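PDB 6MGB: capsular polysaccharide export system protein KpsC from Thermosulfurimonas dismutans, which transfers Kdo in beta(2,4) linkage, probably from a CMP-activated donor, while building the conserved glycolipid that carries Gram-negative bacterial capsules. Local coordinates for residues Val80-Glu85 / Tyr141-Pro146; Asp135-Lys140 / Asn231-Leu236; Asp163-Asp168 / Lys200-Val205. All blocks are in the same frame, centred on the assembly; numbering follows the deposited sequence.

Contact 1: Val80-Glu85 / Tyr141-Pro146; sequences VGLGHE and YNRGKP. With C5P (cytidine-5'-monophosphate), chain D.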
loop_
_atom_site.group_PDB
_atom_site.type_symbol
_atom_site.label_atom_id
_atom_site.label_comp_id
_atom_site.label_asym_id
_atom_site.label_seq_id
_atom_site.Cartn_x
_atom_site.Cartn_y
_atom_site.Cartn_z
ATOM N N VAL A 80 4.689 0.949 -13.952
ATOM C CA VAL A 80 5.663 1.978 -14.305
ATOM C C VAL A 80 4.828 3.192 -14.693
ATOM O O VAL A 80 4.444 3.367 -15.851
ATOM C CB VAL A 80 6.591 1.530 -15.432
ATOM C CG1 VAL A 80 7.572 2.641 -15.788
ATOM C CG2 VAL A 80 7.334 0.262 -15.041
ATOM N N GLY A 81 4.534 4.037 -13.709
ATOM C CA GLY A 81 3.627 5.148 -13.918
ATOM C C GLY A 81 2.588 5.249 -12.820
ATOM O O GLY A 81 2.299 4.261 -12.140
ATOM N N LEU A 82 2.037 6.445 -12.624
ATOM C CA LEU A 82 1.040 6.651 -11.589
ATOM C C LEU A 82 -0.279 6.000 -11.995
ATOM O O LEU A 82 -0.446 5.506 -13.114
ATOM C CB LEU A 82 0.850 8.147 -11.320
ATOM C CG LEU A 82 2.030 8.895 -10.686
ATOM C CD1 LEU A 82 1.704 10.373 -10.517
ATOM C CD2 LEU A 82 2.430 8.288 -9.346
ATOM N N GLY A 83 -1.227 6.005 -11.058
ATOM C CA GLY A 83 -2.487 5.316 -11.281
ATOM C C GLY A 83 -3.173 5.702 -12.576
ATOM O O GLY A 83 -3.820 4.865 -13.213
ATOM N N HIS A 84 -3.043 6.960 -12.986
ATOM C CA HIS A 84 -3.702 7.463 -14.183
ATOM C C HIS A 84 -2.881 7.251 -15.450
ATOM O O HIS A 84 -3.258 7.767 -16.508
ATOM C CB HIS A 84 -4.014 8.953 -14.019
ATOM C CG HIS A 84 -2.796 9.815 -13.898
ATOM N ND1 HIS A 84 -2.057 9.900 -12.738
ATOM C CD2 HIS A 84 -2.188 10.631 -14.792
ATOM C CE1 HIS A 84 -1.045 10.729 -12.923
ATOM N NE2 HIS A 84 -1.102 11.187 -14.161
ATOM N N GLU A 85 -1.778 6.507 -15.374
ATOM C CA GLU A 85 -0.885 6.332 -16.514
ATOM C C GLU A 85 -1.006 4.968 -17.176
ATOM O O GLU A 85 -0.725 4.848 -18.374
ATOM C CB GLU A 85 0.572 6.531 -16.084
ATOM C CG GLU A 85 0.868 7.884 -15.466
ATOM C CD GLU A 85 2.354 8.134 -15.299
ATOM O OE1 GLU A 85 3.157 7.396 -15.907
ATOM O OE2 GLU A 85 2.720 9.063 -14.551
ATOM N N TYR A 141 5.240 2.717 -7.895
ATOM C CA TYR A 141 5.004 3.400 -9.162
ATOM C C TYR A 141 6.199 3.406 -10.106
ATOM O O TYR A 141 6.000 3.483 -11.318
ATOM C CB TYR A 141 4.569 4.850 -8.907
ATOM C CG TYR A 141 3.263 4.966 -8.147
ATOM C CD1 TYR A 141 2.071 4.511 -8.699
ATOM C CD2 TYR A 141 3.221 5.539 -6.883
ATOM C CE1 TYR A 141 0.875 4.616 -8.009
ATOM C CE2 TYR A 141 2.030 5.650 -6.188
ATOM C CZ TYR A 141 0.861 5.187 -6.755
ATOM O OH TYR A 141 -0.323 5.295 -6.063
ATOM N N ASN A 142 7.426 3.337 -9.594
ATOM C CA ASN A 142 8.622 3.218 -10.430
ATOM C C ASN A 142 8.682 4.327 -11.483
ATOM O O ASN A 142 8.656 4.078 -12.691
ATOM C CB ASN A 142 8.676 1.842 -11.101
ATOM C CG ASN A 142 8.532 0.701 -10.116
ATOM O OD1 ASN A 142 9.502 0.290 -9.479
ATOM N ND2 ASN A 142 7.319 0.173 -9.995
ATOM N N ARG A 143 8.781 5.567 -11.007
ATOM C CA ARG A 143 8.811 6.720 -11.902
ATOM C C ARG A 143 9.940 7.681 -11.567
ATOM O O ARG A 143 10.527 8.295 -12.465
ATOM C CB ARG A 143 7.488 7.480 -11.836
ATOM C CG ARG A 143 6.277 6.647 -12.148
ATOM C CD ARG A 143 5.028 7.427 -11.855
ATOM N NE ARG A 143 4.861 8.561 -12.764
ATOM C CZ ARG A 143 5.122 9.824 -12.445
ATOM N NH1 ARG A 143 5.551 10.132 -11.234
ATOM N NH2 ARG A 143 4.951 10.793 -13.331
ATOM N N GLY A 144 10.243 7.824 -10.281
ATOM C CA GLY A 144 11.097 8.909 -9.845
ATOM C C GLY A 144 12.478 8.852 -10.467
ATOM O O GLY A 144 12.910 7.843 -11.027
ATOM N N LYS A 145 13.175 9.975 -10.366
ATOM C CA LYS A 145 14.556 10.092 -10.800
ATOM C C LYS A 145 15.496 9.856 -9.627
ATOM O O LYS A 145 15.094 9.959 -8.463
ATOM C CB LYS A 145 14.805 11.476 -11.396
ATOM C CG LYS A 145 14.631 12.620 -10.406
ATOM C CD LYS A 145 14.802 13.969 -11.080
ATOM C CE LYS A 145 14.663 15.110 -10.085
ATOM N NZ LYS A 145 14.848 16.438 -10.731
ATOM N N PRO A 146 16.760 9.530 -9.892
ATOM C CA PRO A 146 17.709 9.341 -8.791
ATOM C C PRO A 146 17.974 10.641 -8.050
ATOM O O PRO A 146 17.852 11.738 -8.602
ATOM C CB PRO A 146 18.978 8.835 -9.491
ATOM C CG PRO A 146 18.530 8.372 -10.839
ATOM C CD PRO A 146 17.371 9.237 -11.200
HETATM O O3P C5P D . 0.383 4.861 0.621
HETATM P P C5P D . 0.678 6.071 -0.236
HETATM O O1P C5P D . 0.950 7.264 0.675
HETATM O O2P C5P D . -0.340 6.480 -1.282
HETATM O "O5'" C5P D . 2.042 5.742 -0.983
HETATM C "C5'" C5P D . 2.066 4.995 -2.190
HETATM C "C4'" C5P D . 3.463 4.940 -2.753
HETATM O "O4'" C5P D . 3.807 6.240 -3.299
HETATM C "C3'" C5P D . 4.564 4.656 -1.740
HETATM O "O3'" C5P D . 4.734 3.271 -1.493
HETATM C "C2'" C5P D . 5.787 5.311 -2.371
HETATM O "O2'" C5P D . 6.368 4.472 -3.359
HETATM C "C1'" C5P D . 5.167 6.529 -3.057
HETATM N N1 C5P D . 5.243 7.742 -2.209
HETATM C C2 C5P D . 6.294 8.779 -2.460
HETATM N N3 C5P D . 6.360 10.007 -1.592
HETATM C C4 C5P D . 5.402 10.200 -0.507
HETATM C C5 C5P D . 4.357 9.168 -0.257
HETATM C C6 C5P D . 4.291 7.941 -1.125
HETATM O O2 C5P D . 7.072 8.629 -3.337
HETATM N N4 C5P D . 5.468 11.390 0.336
#

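Contact 2: Asp135-Lys140 / Asn231-Leu236; sequences DHKISK and NPVDLL. With C5P (cytidine-5'-monophosphate), chain D.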
loop_
_atom_site.group_PDB
_atom_site.type_symbol
_atom_site.label_atom_id
_atom_site.label_comp_id
_atom_site.label_asym_id
_atom_site.label_seq_id
_atom_site.Cartn_x
_atom_site.Cartn_y
_atom_site.Cartn_z
ATOM N N ASP A 135 17.785 -4.154 -4.816
ATOM C CA ASP A 135 18.868 -3.906 -5.765
ATOM C C ASP A 135 18.418 -3.015 -6.916
ATOM O O ASP A 135 19.160 -2.120 -7.341
ATOM C CB ASP A 135 19.408 -5.233 -6.297
ATOM C CG ASP A 135 20.203 -5.999 -5.256
ATOM O OD1 ASP A 135 20.429 -5.451 -4.156
ATOM O OD2 ASP A 135 20.601 -7.149 -5.538
ATOM N N HIS A 136 17.215 -3.239 -7.437
ATOM C CA HIS A 136 16.723 -2.487 -8.584
ATOM C C HIS A 136 15.886 -1.278 -8.188
ATOM O O HIS A 136 15.282 -0.646 -9.061
ATOM C CB HIS A 136 15.916 -3.406 -9.503
ATOM C CG HIS A 136 16.760 -4.386 -10.255
ATOM N ND1 HIS A 136 17.005 -5.664 -9.800
ATOM C CD2 HIS A 136 17.436 -4.266 -11.423
ATOM C CE1 HIS A 136 17.785 -6.292 -10.660
ATOM N NE2 HIS A 136 18.061 -5.466 -11.654
ATOM N N LYS A 137 15.846 -0.939 -6.901
ATOM C CA LYS A 137 15.143 0.248 -6.421
ATOM C C LYS A 137 13.705 0.282 -6.936
ATOM O O LYS A 137 13.242 1.270 -7.512
ATOM C CB LYS A 137 15.901 1.518 -6.813
ATOM C CG LYS A 137 17.327 1.570 -6.281
ATOM C CD LYS A 137 17.962 2.937 -6.492
ATOM C CE LYS A 137 19.393 2.974 -5.974
ATOM N NZ LYS A 137 20.286 2.047 -6.722
ATOM N N ILE A 138 12.993 -0.820 -6.716
ATOM C CA ILE A 138 11.617 -0.979 -7.174
ATOM C C ILE A 138 10.672 -0.488 -6.088
ATOM O O ILE A 138 10.943 -0.618 -4.889
ATOM C CB ILE A 138 11.342 -2.451 -7.553
ATOM C CG1 ILE A 138 12.038 -2.790 -8.875
ATOM C CG2 ILE A 138 9.840 -2.724 -7.659
ATOM C CD1 ILE A 138 12.087 -4.271 -9.184
ATOM N N SER A 139 9.548 0.080 -6.511
ATOM C CA SER A 139 8.552 0.615 -5.588
ATOM C C SER A 139 7.179 0.457 -6.231
ATOM O O SER A 139 7.017 -0.282 -7.208
ATOM C CB SER A 139 8.885 2.074 -5.230
ATOM O OG SER A 139 8.893 2.894 -6.385
ATOM N N LYS A 140 6.181 1.156 -5.684
ATOM C CA LYS A 140 4.817 1.018 -6.185
ATOM C C LYS A 140 4.696 1.529 -7.617
ATOM O O LYS A 140 4.114 0.857 -8.477
ATOM C CB LYS A 140 3.846 1.765 -5.269
ATOM C CG LYS A 140 2.376 1.481 -5.547
ATOM C CD LYS A 140 1.467 2.284 -4.624
ATOM C CE LYS A 140 0.025 1.798 -4.691
ATOM N NZ LYS A 140 -0.175 0.533 -3.927
ATOM N N ASN A 231 12.997 9.023 -6.933
ATOM C CA ASN A 231 12.711 7.622 -6.679
ATOM C C ASN A 231 12.616 7.419 -5.169
ATOM O O ASN A 231 13.587 7.709 -4.454
ATOM C CB ASN A 231 13.799 6.735 -7.281
ATOM C CG ASN A 231 13.543 5.257 -7.053
ATOM O OD1 ASN A 231 13.047 4.859 -6.005
ATOM N ND2 ASN A 231 13.880 4.436 -8.039
ATOM N N PRO A 232 11.486 6.933 -4.645
ATOM C CA PRO A 232 11.320 6.920 -3.180
ATOM C C PRO A 232 12.337 6.061 -2.450
ATOM O O PRO A 232 12.803 6.450 -1.372
ATOM C CB PRO A 232 9.888 6.393 -2.997
ATOM C CG PRO A 232 9.572 5.664 -4.259
ATOM C CD PRO A 232 10.301 6.398 -5.339
ATOM N N VAL A 233 12.698 4.899 -2.995
ATOM C CA VAL A 233 13.637 4.035 -2.287
ATOM C C VAL A 233 15.060 4.578 -2.385
ATOM O O VAL A 233 15.882 4.334 -1.496
ATOM C CB VAL A 233 13.542 2.590 -2.807
ATOM C CG1 VAL A 233 12.156 2.024 -2.544
ATOM C CG2 VAL A 233 13.860 2.520 -4.279
ATOM N N ASP A 234 15.377 5.319 -3.448
ATOM C CA ASP A 234 16.646 6.040 -3.486
ATOM C C ASP A 234 16.664 7.147 -2.440
ATOM O O ASP A 234 17.647 7.314 -1.709
ATOM C CB ASP A 234 16.882 6.617 -4.883
ATOM C CG ASP A 234 18.305 7.101 -5.079
ATOM O OD1 ASP A 234 19.190 6.693 -4.296
ATOM O OD2 ASP A 234 18.540 7.894 -6.014
ATOM N N LEU A 235 15.575 7.914 -2.353
ATOM C CA LEU A 235 15.484 8.967 -1.348
ATOM C C LEU A 235 15.636 8.399 0.058
ATOM O O LEU A 235 16.329 8.980 0.901
ATOM C CB LEU A 235 14.149 9.701 -1.485
ATOM C CG LEU A 235 13.908 10.874 -0.534
ATOM C CD1 LEU A 235 14.910 11.992 -0.780
ATOM C CD2 LEU A 235 12.483 11.388 -0.677
ATOM N N LEU A 236 14.992 7.261 0.326
ATOM C CA LEU A 236 15.015 6.691 1.670
ATOM C C LEU A 236 16.419 6.282 2.092
ATOM O O LEU A 236 16.739 6.310 3.286
ATOM C CB LEU A 236 14.073 5.489 1.738
ATOM C CG LEU A 236 12.581 5.829 1.773
ATOM C CD1 LEU A 236 11.747 4.607 1.424
ATOM C CD2 LEU A 236 12.198 6.363 3.144
HETATM O O3P C5P D . 0.383 4.861 0.621
HETATM P P C5P D . 0.678 6.071 -0.236
HETATM O O1P C5P D . 0.950 7.264 0.675
HETATM O O2P C5P D . -0.340 6.480 -1.282
HETATM O "O5'" C5P D . 2.042 5.742 -0.983
HETATM C "C5'" C5P D . 2.066 4.995 -2.190
HETATM C "C4'" C5P D . 3.463 4.940 -2.753
HETATM O "O4'" C5P D . 3.807 6.240 -3.299
HETATM C "C3'" C5P D . 4.564 4.656 -1.740
HETATM O "O3'" C5P D . 4.734 3.271 -1.493
HETATM C "C2'" C5P D . 5.787 5.311 -2.371
HETATM O "O2'" C5P D . 6.368 4.472 -3.359
HETATM C "C1'" C5P D . 5.167 6.529 -3.057
HETATM N N1 C5P D . 5.243 7.742 -2.209
HETATM C C2 C5P D . 6.294 8.779 -2.460
HETATM N N3 C5P D . 6.360 10.007 -1.592
HETATM C C4 C5P D . 5.402 10.200 -0.507
HETATM C C5 C5P D . 4.357 9.168 -0.257
HETATM C C6 C5P D . 4.291 7.941 -1.125
HETATM O O2 C5P D . 7.072 8.629 -3.337
HETATM N N4 C5P D . 5.468 11.390 0.336
#

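Contact 3: Asp163-Asp168 / Lys200-Val205; sequences DQTYGD and KVHPEV. With C5P (cytidine-5'-monophosphate), chain D.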
loop_
_atom_site.group_PDB
_atom_site.type_symbol
_atom_site.label_atom_id
_atom_site.label_comp_id
_atom_site.label_asym_id
_atom_site.label_seq_id
_atom_site.Cartn_x
_atom_site.Cartn_y
_atom_site.Cartn_z
ATOM N N ASP A 163 4.701 12.721 3.511
ATOM C CA ASP A 163 3.393 13.334 3.344
ATOM C C ASP A 163 2.504 12.409 2.521
ATOM O O ASP A 163 2.982 11.541 1.787
ATOM C CB ASP A 163 3.512 14.702 2.665
ATOM C CG ASP A 163 2.272 15.562 2.858
ATOM O OD1 ASP A 163 1.468 15.263 3.765
ATOM O OD2 ASP A 163 2.098 16.543 2.102
ATOM N N GLN A 164 1.194 12.599 2.656
ATOM C CA GLN A 164 0.214 11.769 1.971
ATOM C C GLN A 164 -0.797 12.662 1.262
ATOM O O GLN A 164 -0.752 13.894 1.361
ATOM C CB GLN A 164 -0.467 10.814 2.957
ATOM C CG GLN A 164 0.449 9.693 3.416
ATOM C CD GLN A 164 -0.120 8.905 4.577
ATOM O OE1 GLN A 164 0.400 8.956 5.692
ATOM N NE2 GLN A 164 -1.192 8.165 4.320
ATOM N N THR A 165 -1.705 12.030 0.523
ATOM C CA THR A 165 -2.716 12.747 -0.242
ATOM C C THR A 165 -3.962 12.949 0.605
ATOM O O THR A 165 -4.398 12.040 1.318
ATOM C CB THR A 165 -3.087 11.984 -1.515
ATOM O OG1 THR A 165 -3.714 10.743 -1.166
ATOM C CG2 THR A 165 -1.854 11.708 -2.360
ATOM N N TYR A 166 -4.541 14.140 0.518
ATOM C CA TYR A 166 -5.767 14.391 1.257
ATOM C C TYR A 166 -6.876 13.480 0.745
ATOM O O TYR A 166 -7.032 13.277 -0.462
ATOM C CB TYR A 166 -6.185 15.855 1.142
ATOM C CG TYR A 166 -7.301 16.178 2.094
ATOM C CD1 TYR A 166 -7.042 16.681 3.360
ATOM C CD2 TYR A 166 -8.615 15.932 1.746
ATOM C CE1 TYR A 166 -8.070 16.956 4.238
ATOM C CE2 TYR A 166 -9.646 16.201 2.616
ATOM C CZ TYR A 166 -9.370 16.708 3.860
ATOM O OH TYR A 166 -10.411 16.976 4.717
ATOM N N GLY A 167 -7.645 12.923 1.678
ATOM C CA GLY A 167 -8.661 11.947 1.353
ATOM C C GLY A 167 -8.196 10.509 1.412
ATOM O O GLY A 167 -9.004 9.603 1.173
ATOM N N ASP A 168 -6.923 10.270 1.724
ATOM C CA ASP A 168 -6.382 8.923 1.836
ATOM C C ASP A 168 -7.095 8.161 2.947
ATOM O O ASP A 168 -6.948 8.498 4.125
ATOM C CB ASP A 168 -4.874 8.995 2.096
ATOM C CG ASP A 168 -4.195 7.645 2.031
ATOM O OD1 ASP A 168 -4.894 6.613 1.954
ATOM O OD2 ASP A 168 -2.947 7.621 2.054
ATOM N N LYS A 200 8.748 14.905 2.316
ATOM C CA LYS A 200 8.596 14.407 0.953
ATOM C C LYS A 200 7.125 14.496 0.567
ATOM O O LYS A 200 6.278 13.810 1.151
ATOM C CB LYS A 200 9.114 12.977 0.823
ATOM C CG LYS A 200 8.900 12.359 -0.559
ATOM C CD LYS A 200 9.383 13.286 -1.669
ATOM C CE LYS A 200 9.397 12.603 -3.026
ATOM N NZ LYS A 200 8.094 11.967 -3.359
ATOM N N VAL A 201 6.826 15.343 -0.419
ATOM C CA VAL A 201 5.463 15.480 -0.912
ATOM C C VAL A 201 5.098 14.269 -1.762
ATOM O O VAL A 201 5.939 13.694 -2.466
ATOM C CB VAL A 201 5.316 16.789 -1.708
ATOM C CG1 VAL A 201 3.938 16.893 -2.344
ATOM C CG2 VAL A 201 5.574 17.989 -0.803
ATOM N N HIS A 202 3.826 13.888 -1.704
ATOM C CA HIS A 202 3.357 12.704 -2.411
ATOM C C HIS A 202 3.349 12.962 -3.919
ATOM O O HIS A 202 3.012 14.065 -4.357
ATOM C CB HIS A 202 1.952 12.341 -1.924
ATOM C CG HIS A 202 1.479 10.988 -2.359
ATOM N ND1 HIS A 202 1.046 10.727 -3.640
ATOM C CD2 HIS A 202 1.346 9.828 -1.673
ATOM C CE1 HIS A 202 0.679 9.461 -3.730
ATOM N NE2 HIS A 202 0.850 8.893 -2.550
ATOM N N PRO A 203 3.717 11.969 -4.739
ATOM C CA PRO A 203 3.778 12.222 -6.191
ATOM C C PRO A 203 2.468 12.700 -6.793
ATOM O O PRO A 203 2.488 13.539 -7.702
ATOM C CB PRO A 203 4.208 10.863 -6.767
ATOM C CG PRO A 203 3.972 9.867 -5.674
ATOM C CD PRO A 203 4.192 10.617 -4.405
ATOM N N GLU A 204 1.327 12.186 -6.326
ATOM C CA GLU A 204 0.045 12.653 -6.846
ATOM C C GLU A 204 -0.185 14.123 -6.524
ATOM O O GLU A 204 -0.924 14.807 -7.242
ATOM C CB GLU A 204 -1.095 11.800 -6.286
ATOM C CG GLU A 204 -1.148 10.394 -6.856
ATOM C CD GLU A 204 -2.222 9.543 -6.206
ATOM O OE1 GLU A 204 -3.207 10.115 -5.695
ATOM O OE2 GLU A 204 -2.077 8.301 -6.200
ATOM N N VAL A 205 0.429 14.626 -5.452
ATOM C CA VAL A 205 0.335 16.046 -5.138
ATOM C C VAL A 205 1.320 16.843 -5.982
ATOM O O VAL A 205 1.030 17.972 -6.392
ATOM C CB VAL A 205 0.560 16.270 -3.631
ATOM C CG1 VAL A 205 0.659 17.758 -3.310
ATOM C CG2 VAL A 205 -0.567 15.635 -2.832
HETATM O O3P C5P D . 0.383 4.861 0.621
HETATM P P C5P D . 0.678 6.071 -0.236
HETATM O O1P C5P D . 0.950 7.264 0.675
HETATM O O2P C5P D . -0.340 6.480 -1.282
HETATM O "O5'" C5P D . 2.042 5.742 -0.983
HETATM C "C5'" C5P D . 2.066 4.995 -2.190
HETATM C "C4'" C5P D . 3.463 4.940 -2.753
HETATM O "O4'" C5P D . 3.807 6.240 -3.299
HETATM C "C3'" C5P D . 4.564 4.656 -1.740
HETATM O "O3'" C5P D . 4.734 3.271 -1.493
HETATM C "C2'" C5P D . 5.787 5.311 -2.371
HETATM O "O2'" C5P D . 6.368 4.472 -3.359
HETATM C "C1'" C5P D . 5.167 6.529 -3.057
HETATM N N1 C5P D . 5.243 7.742 -2.209
HETATM C C2 C5P D . 6.294 8.779 -2.460
HETATM N N3 C5P D . 6.360 10.007 -1.592
HETATM C C4 C5P D . 5.402 10.200 -0.507
HETATM C C5 C5P D . 4.357 9.168 -0.257
HETATM C C6 C5P D . 4.291 7.941 -1.125
HETATM O O2 C5P D . 7.072 8.629 -3.337
HETATM N N4 C5P D . 5.468 11.390 0.336
HETATM O O HOH W 1 1.616 15.136 -0.189
#

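Contact 1: Val80-Glu85 / Tyr141-Pro146
E85 and R143 form the salt bridge of this contact, with E85 OE2 2.8 Å from R143 NE. The N-H points well off the oxygen, so as a hydrogen bond it is weak. The carboxylate and guanidinium planes stand 81° apart, which rules out a flat side-by-side pairing. The guanidinium has a second anionic mate: NH1 is bridged to E229, so R143 spans two acidic groups.

The backbone bond is straighter. G81 N donates to Y141 O at 2.9 Å, with an N-H...O angle of 168° and the donor in the carbonyl plane. A CB on G81 would run into E85 OE1, and at these backbone angles it would also press on the carbonyl oxygen of V80.

L82 is wedged between two flat groups and crosses both side chains at about a right angle. Its CG sits 3.4 Å above the guanidinium plane of R143, offset toward the rim, and its CD2 makes a CH-pi contact 3.8 Å from the centroid of the Y141 ring. The bend about CG-CD of R143 (chi3 67°) turns the guanidinium over L82 CG, while CD itself packs on G81 CA. The rim of the Y141 ring is used as well, with G81 O near CD1 and CE2 lying 3.4 Å from O4' of the bound CMP. Further out, V80 CG1 touches N142 O at 3.6 Å, while the N142 amide is bonded to S79 and S139.

The loop between strands 69-74 and 90-94 is thereby joined to the one between helix 120-135 and strand 158-162. Helix 314-322 packs on V80 and N142 through L321, and helix 203-206 lies against L82 and Y141.

Contact 2: Asp135-Lys140 / Asn231-Leu236
K137 and N231 meet where one helix stops and another starts: K137, with positive phi, is the C-prime residue of the Schellman motif that ends helix 120-135, and N231 is the N-cap of helix 232-236. One amide serves both ends. N231 ND2 donates to K137 O at 3.3 Å, long but nearly straight at 173°, using a lone pair in the carbonyl plane, with the oxygen also lying in the plane of the amide. On its other branch, OD1 caps the helix, accepting from V233 N at 3.0 Å and, at longer range, from D234 N, both bonds weak. Chi1 of -180° swings the amide of N231 away from the backbone N, and the turn about CB-CG then leaves OD1 to the helix start and ND2 to K137. A leucine here would probably leave V233 N and D234 N without their cap and K137 O without this donor, with packing alone joining the two helix ends here.

Packing follows beside the amide. V233 CG2 presses on K137 CB at 3.4 Å, tighter than usual carbon contact, and CG1 faces I138 O. Beyond this the K137 chain runs past D234, but NZ stays 5.4 Å from D234 OD1, too far for a salt bridge; the D234 carboxylate is instead bonded to V147 N.

Nearer the CMP, S139 and P232 line one side of the ribose. S139 OG is 3.6 Å from P232 CG, and K140 CD lies 3.7 Å from C5' of the nucleotide, its amine held by Q248 and G75. On the helix side, the ring carbon CG of P232 stops 3.5 Å from O2' of the CMP.

Contact 3: Asp163-Asp168 / Lys200-Val205
H202 crosses from its own segment to T165 and then to the nucleotide. Its CB lies 3.9 Å from T165 CG2 and also touches D163 O. CG, set anti to the backbone N (chi1 -168°), carries the imidazole under that methyl: T165 CG2 rests over the face, 3.4 Å from the ring centroid in a CH-pi contact, while P203 CD covers the opposite face. ND1 accepts from E204 N at 3.1 Å close to the ring plane, making H202 the N-cap of helix 203-206. CD2 comes 3.4 Å from C5 of the cytosine. At the tip, NE2 donates to O2P of the CMP phosphate at 3.0 Å, with an angle of 152°. The two nitrogens thus fix the ring's rotation, one through the helix start and the other through the ligand.

The backbones are joined beside it, where D163 N donates to K200 O at 3.0 Å. Both carbonyls at this point face the base: N4 of the cytosine donates to D163 O at 2.9 Å and, more weakly, to K200 O. K200 curls back through bends at chi2 and chi4, so that NZ reaches the base N3 at 3.2 Å while also donating to V201 O. A water accepts from H202 N and donates to Q164 O and, weakly, to D163 OD2; that carboxylate is also taken up by the backbone of L214 and A215.

The base and one phosphate oxygen are thus held at the ends of strands 158-162 and 196-200 and just beyond, with S247, Q248 and E252 completing the site, consistent with the nucleotide site of a GT-B Rossmann-like domain.

From the N terminus, the loop after strand 69-74 opens contact 1, which closes at 141-146. Before it does, 135-140 has opened contact 2, so the two cross. Contact 3 opens and closes wholly between the segments of contact 2, linking the loops after strands 158-162 and 196-200, and contact 2 closes last, at 231-236. Contacts 1 and 2 meet where K145 O lies 2.8 Å from N231 N, a probable hydrogen bond; contacts 1 and 3 through L82 and P203; contacts 2 and 3 through L235 and K200. A loop of the seven-stranded mixed sheet is thus tied to loops of the parallel sheet around one CMP, which all three contacts touch.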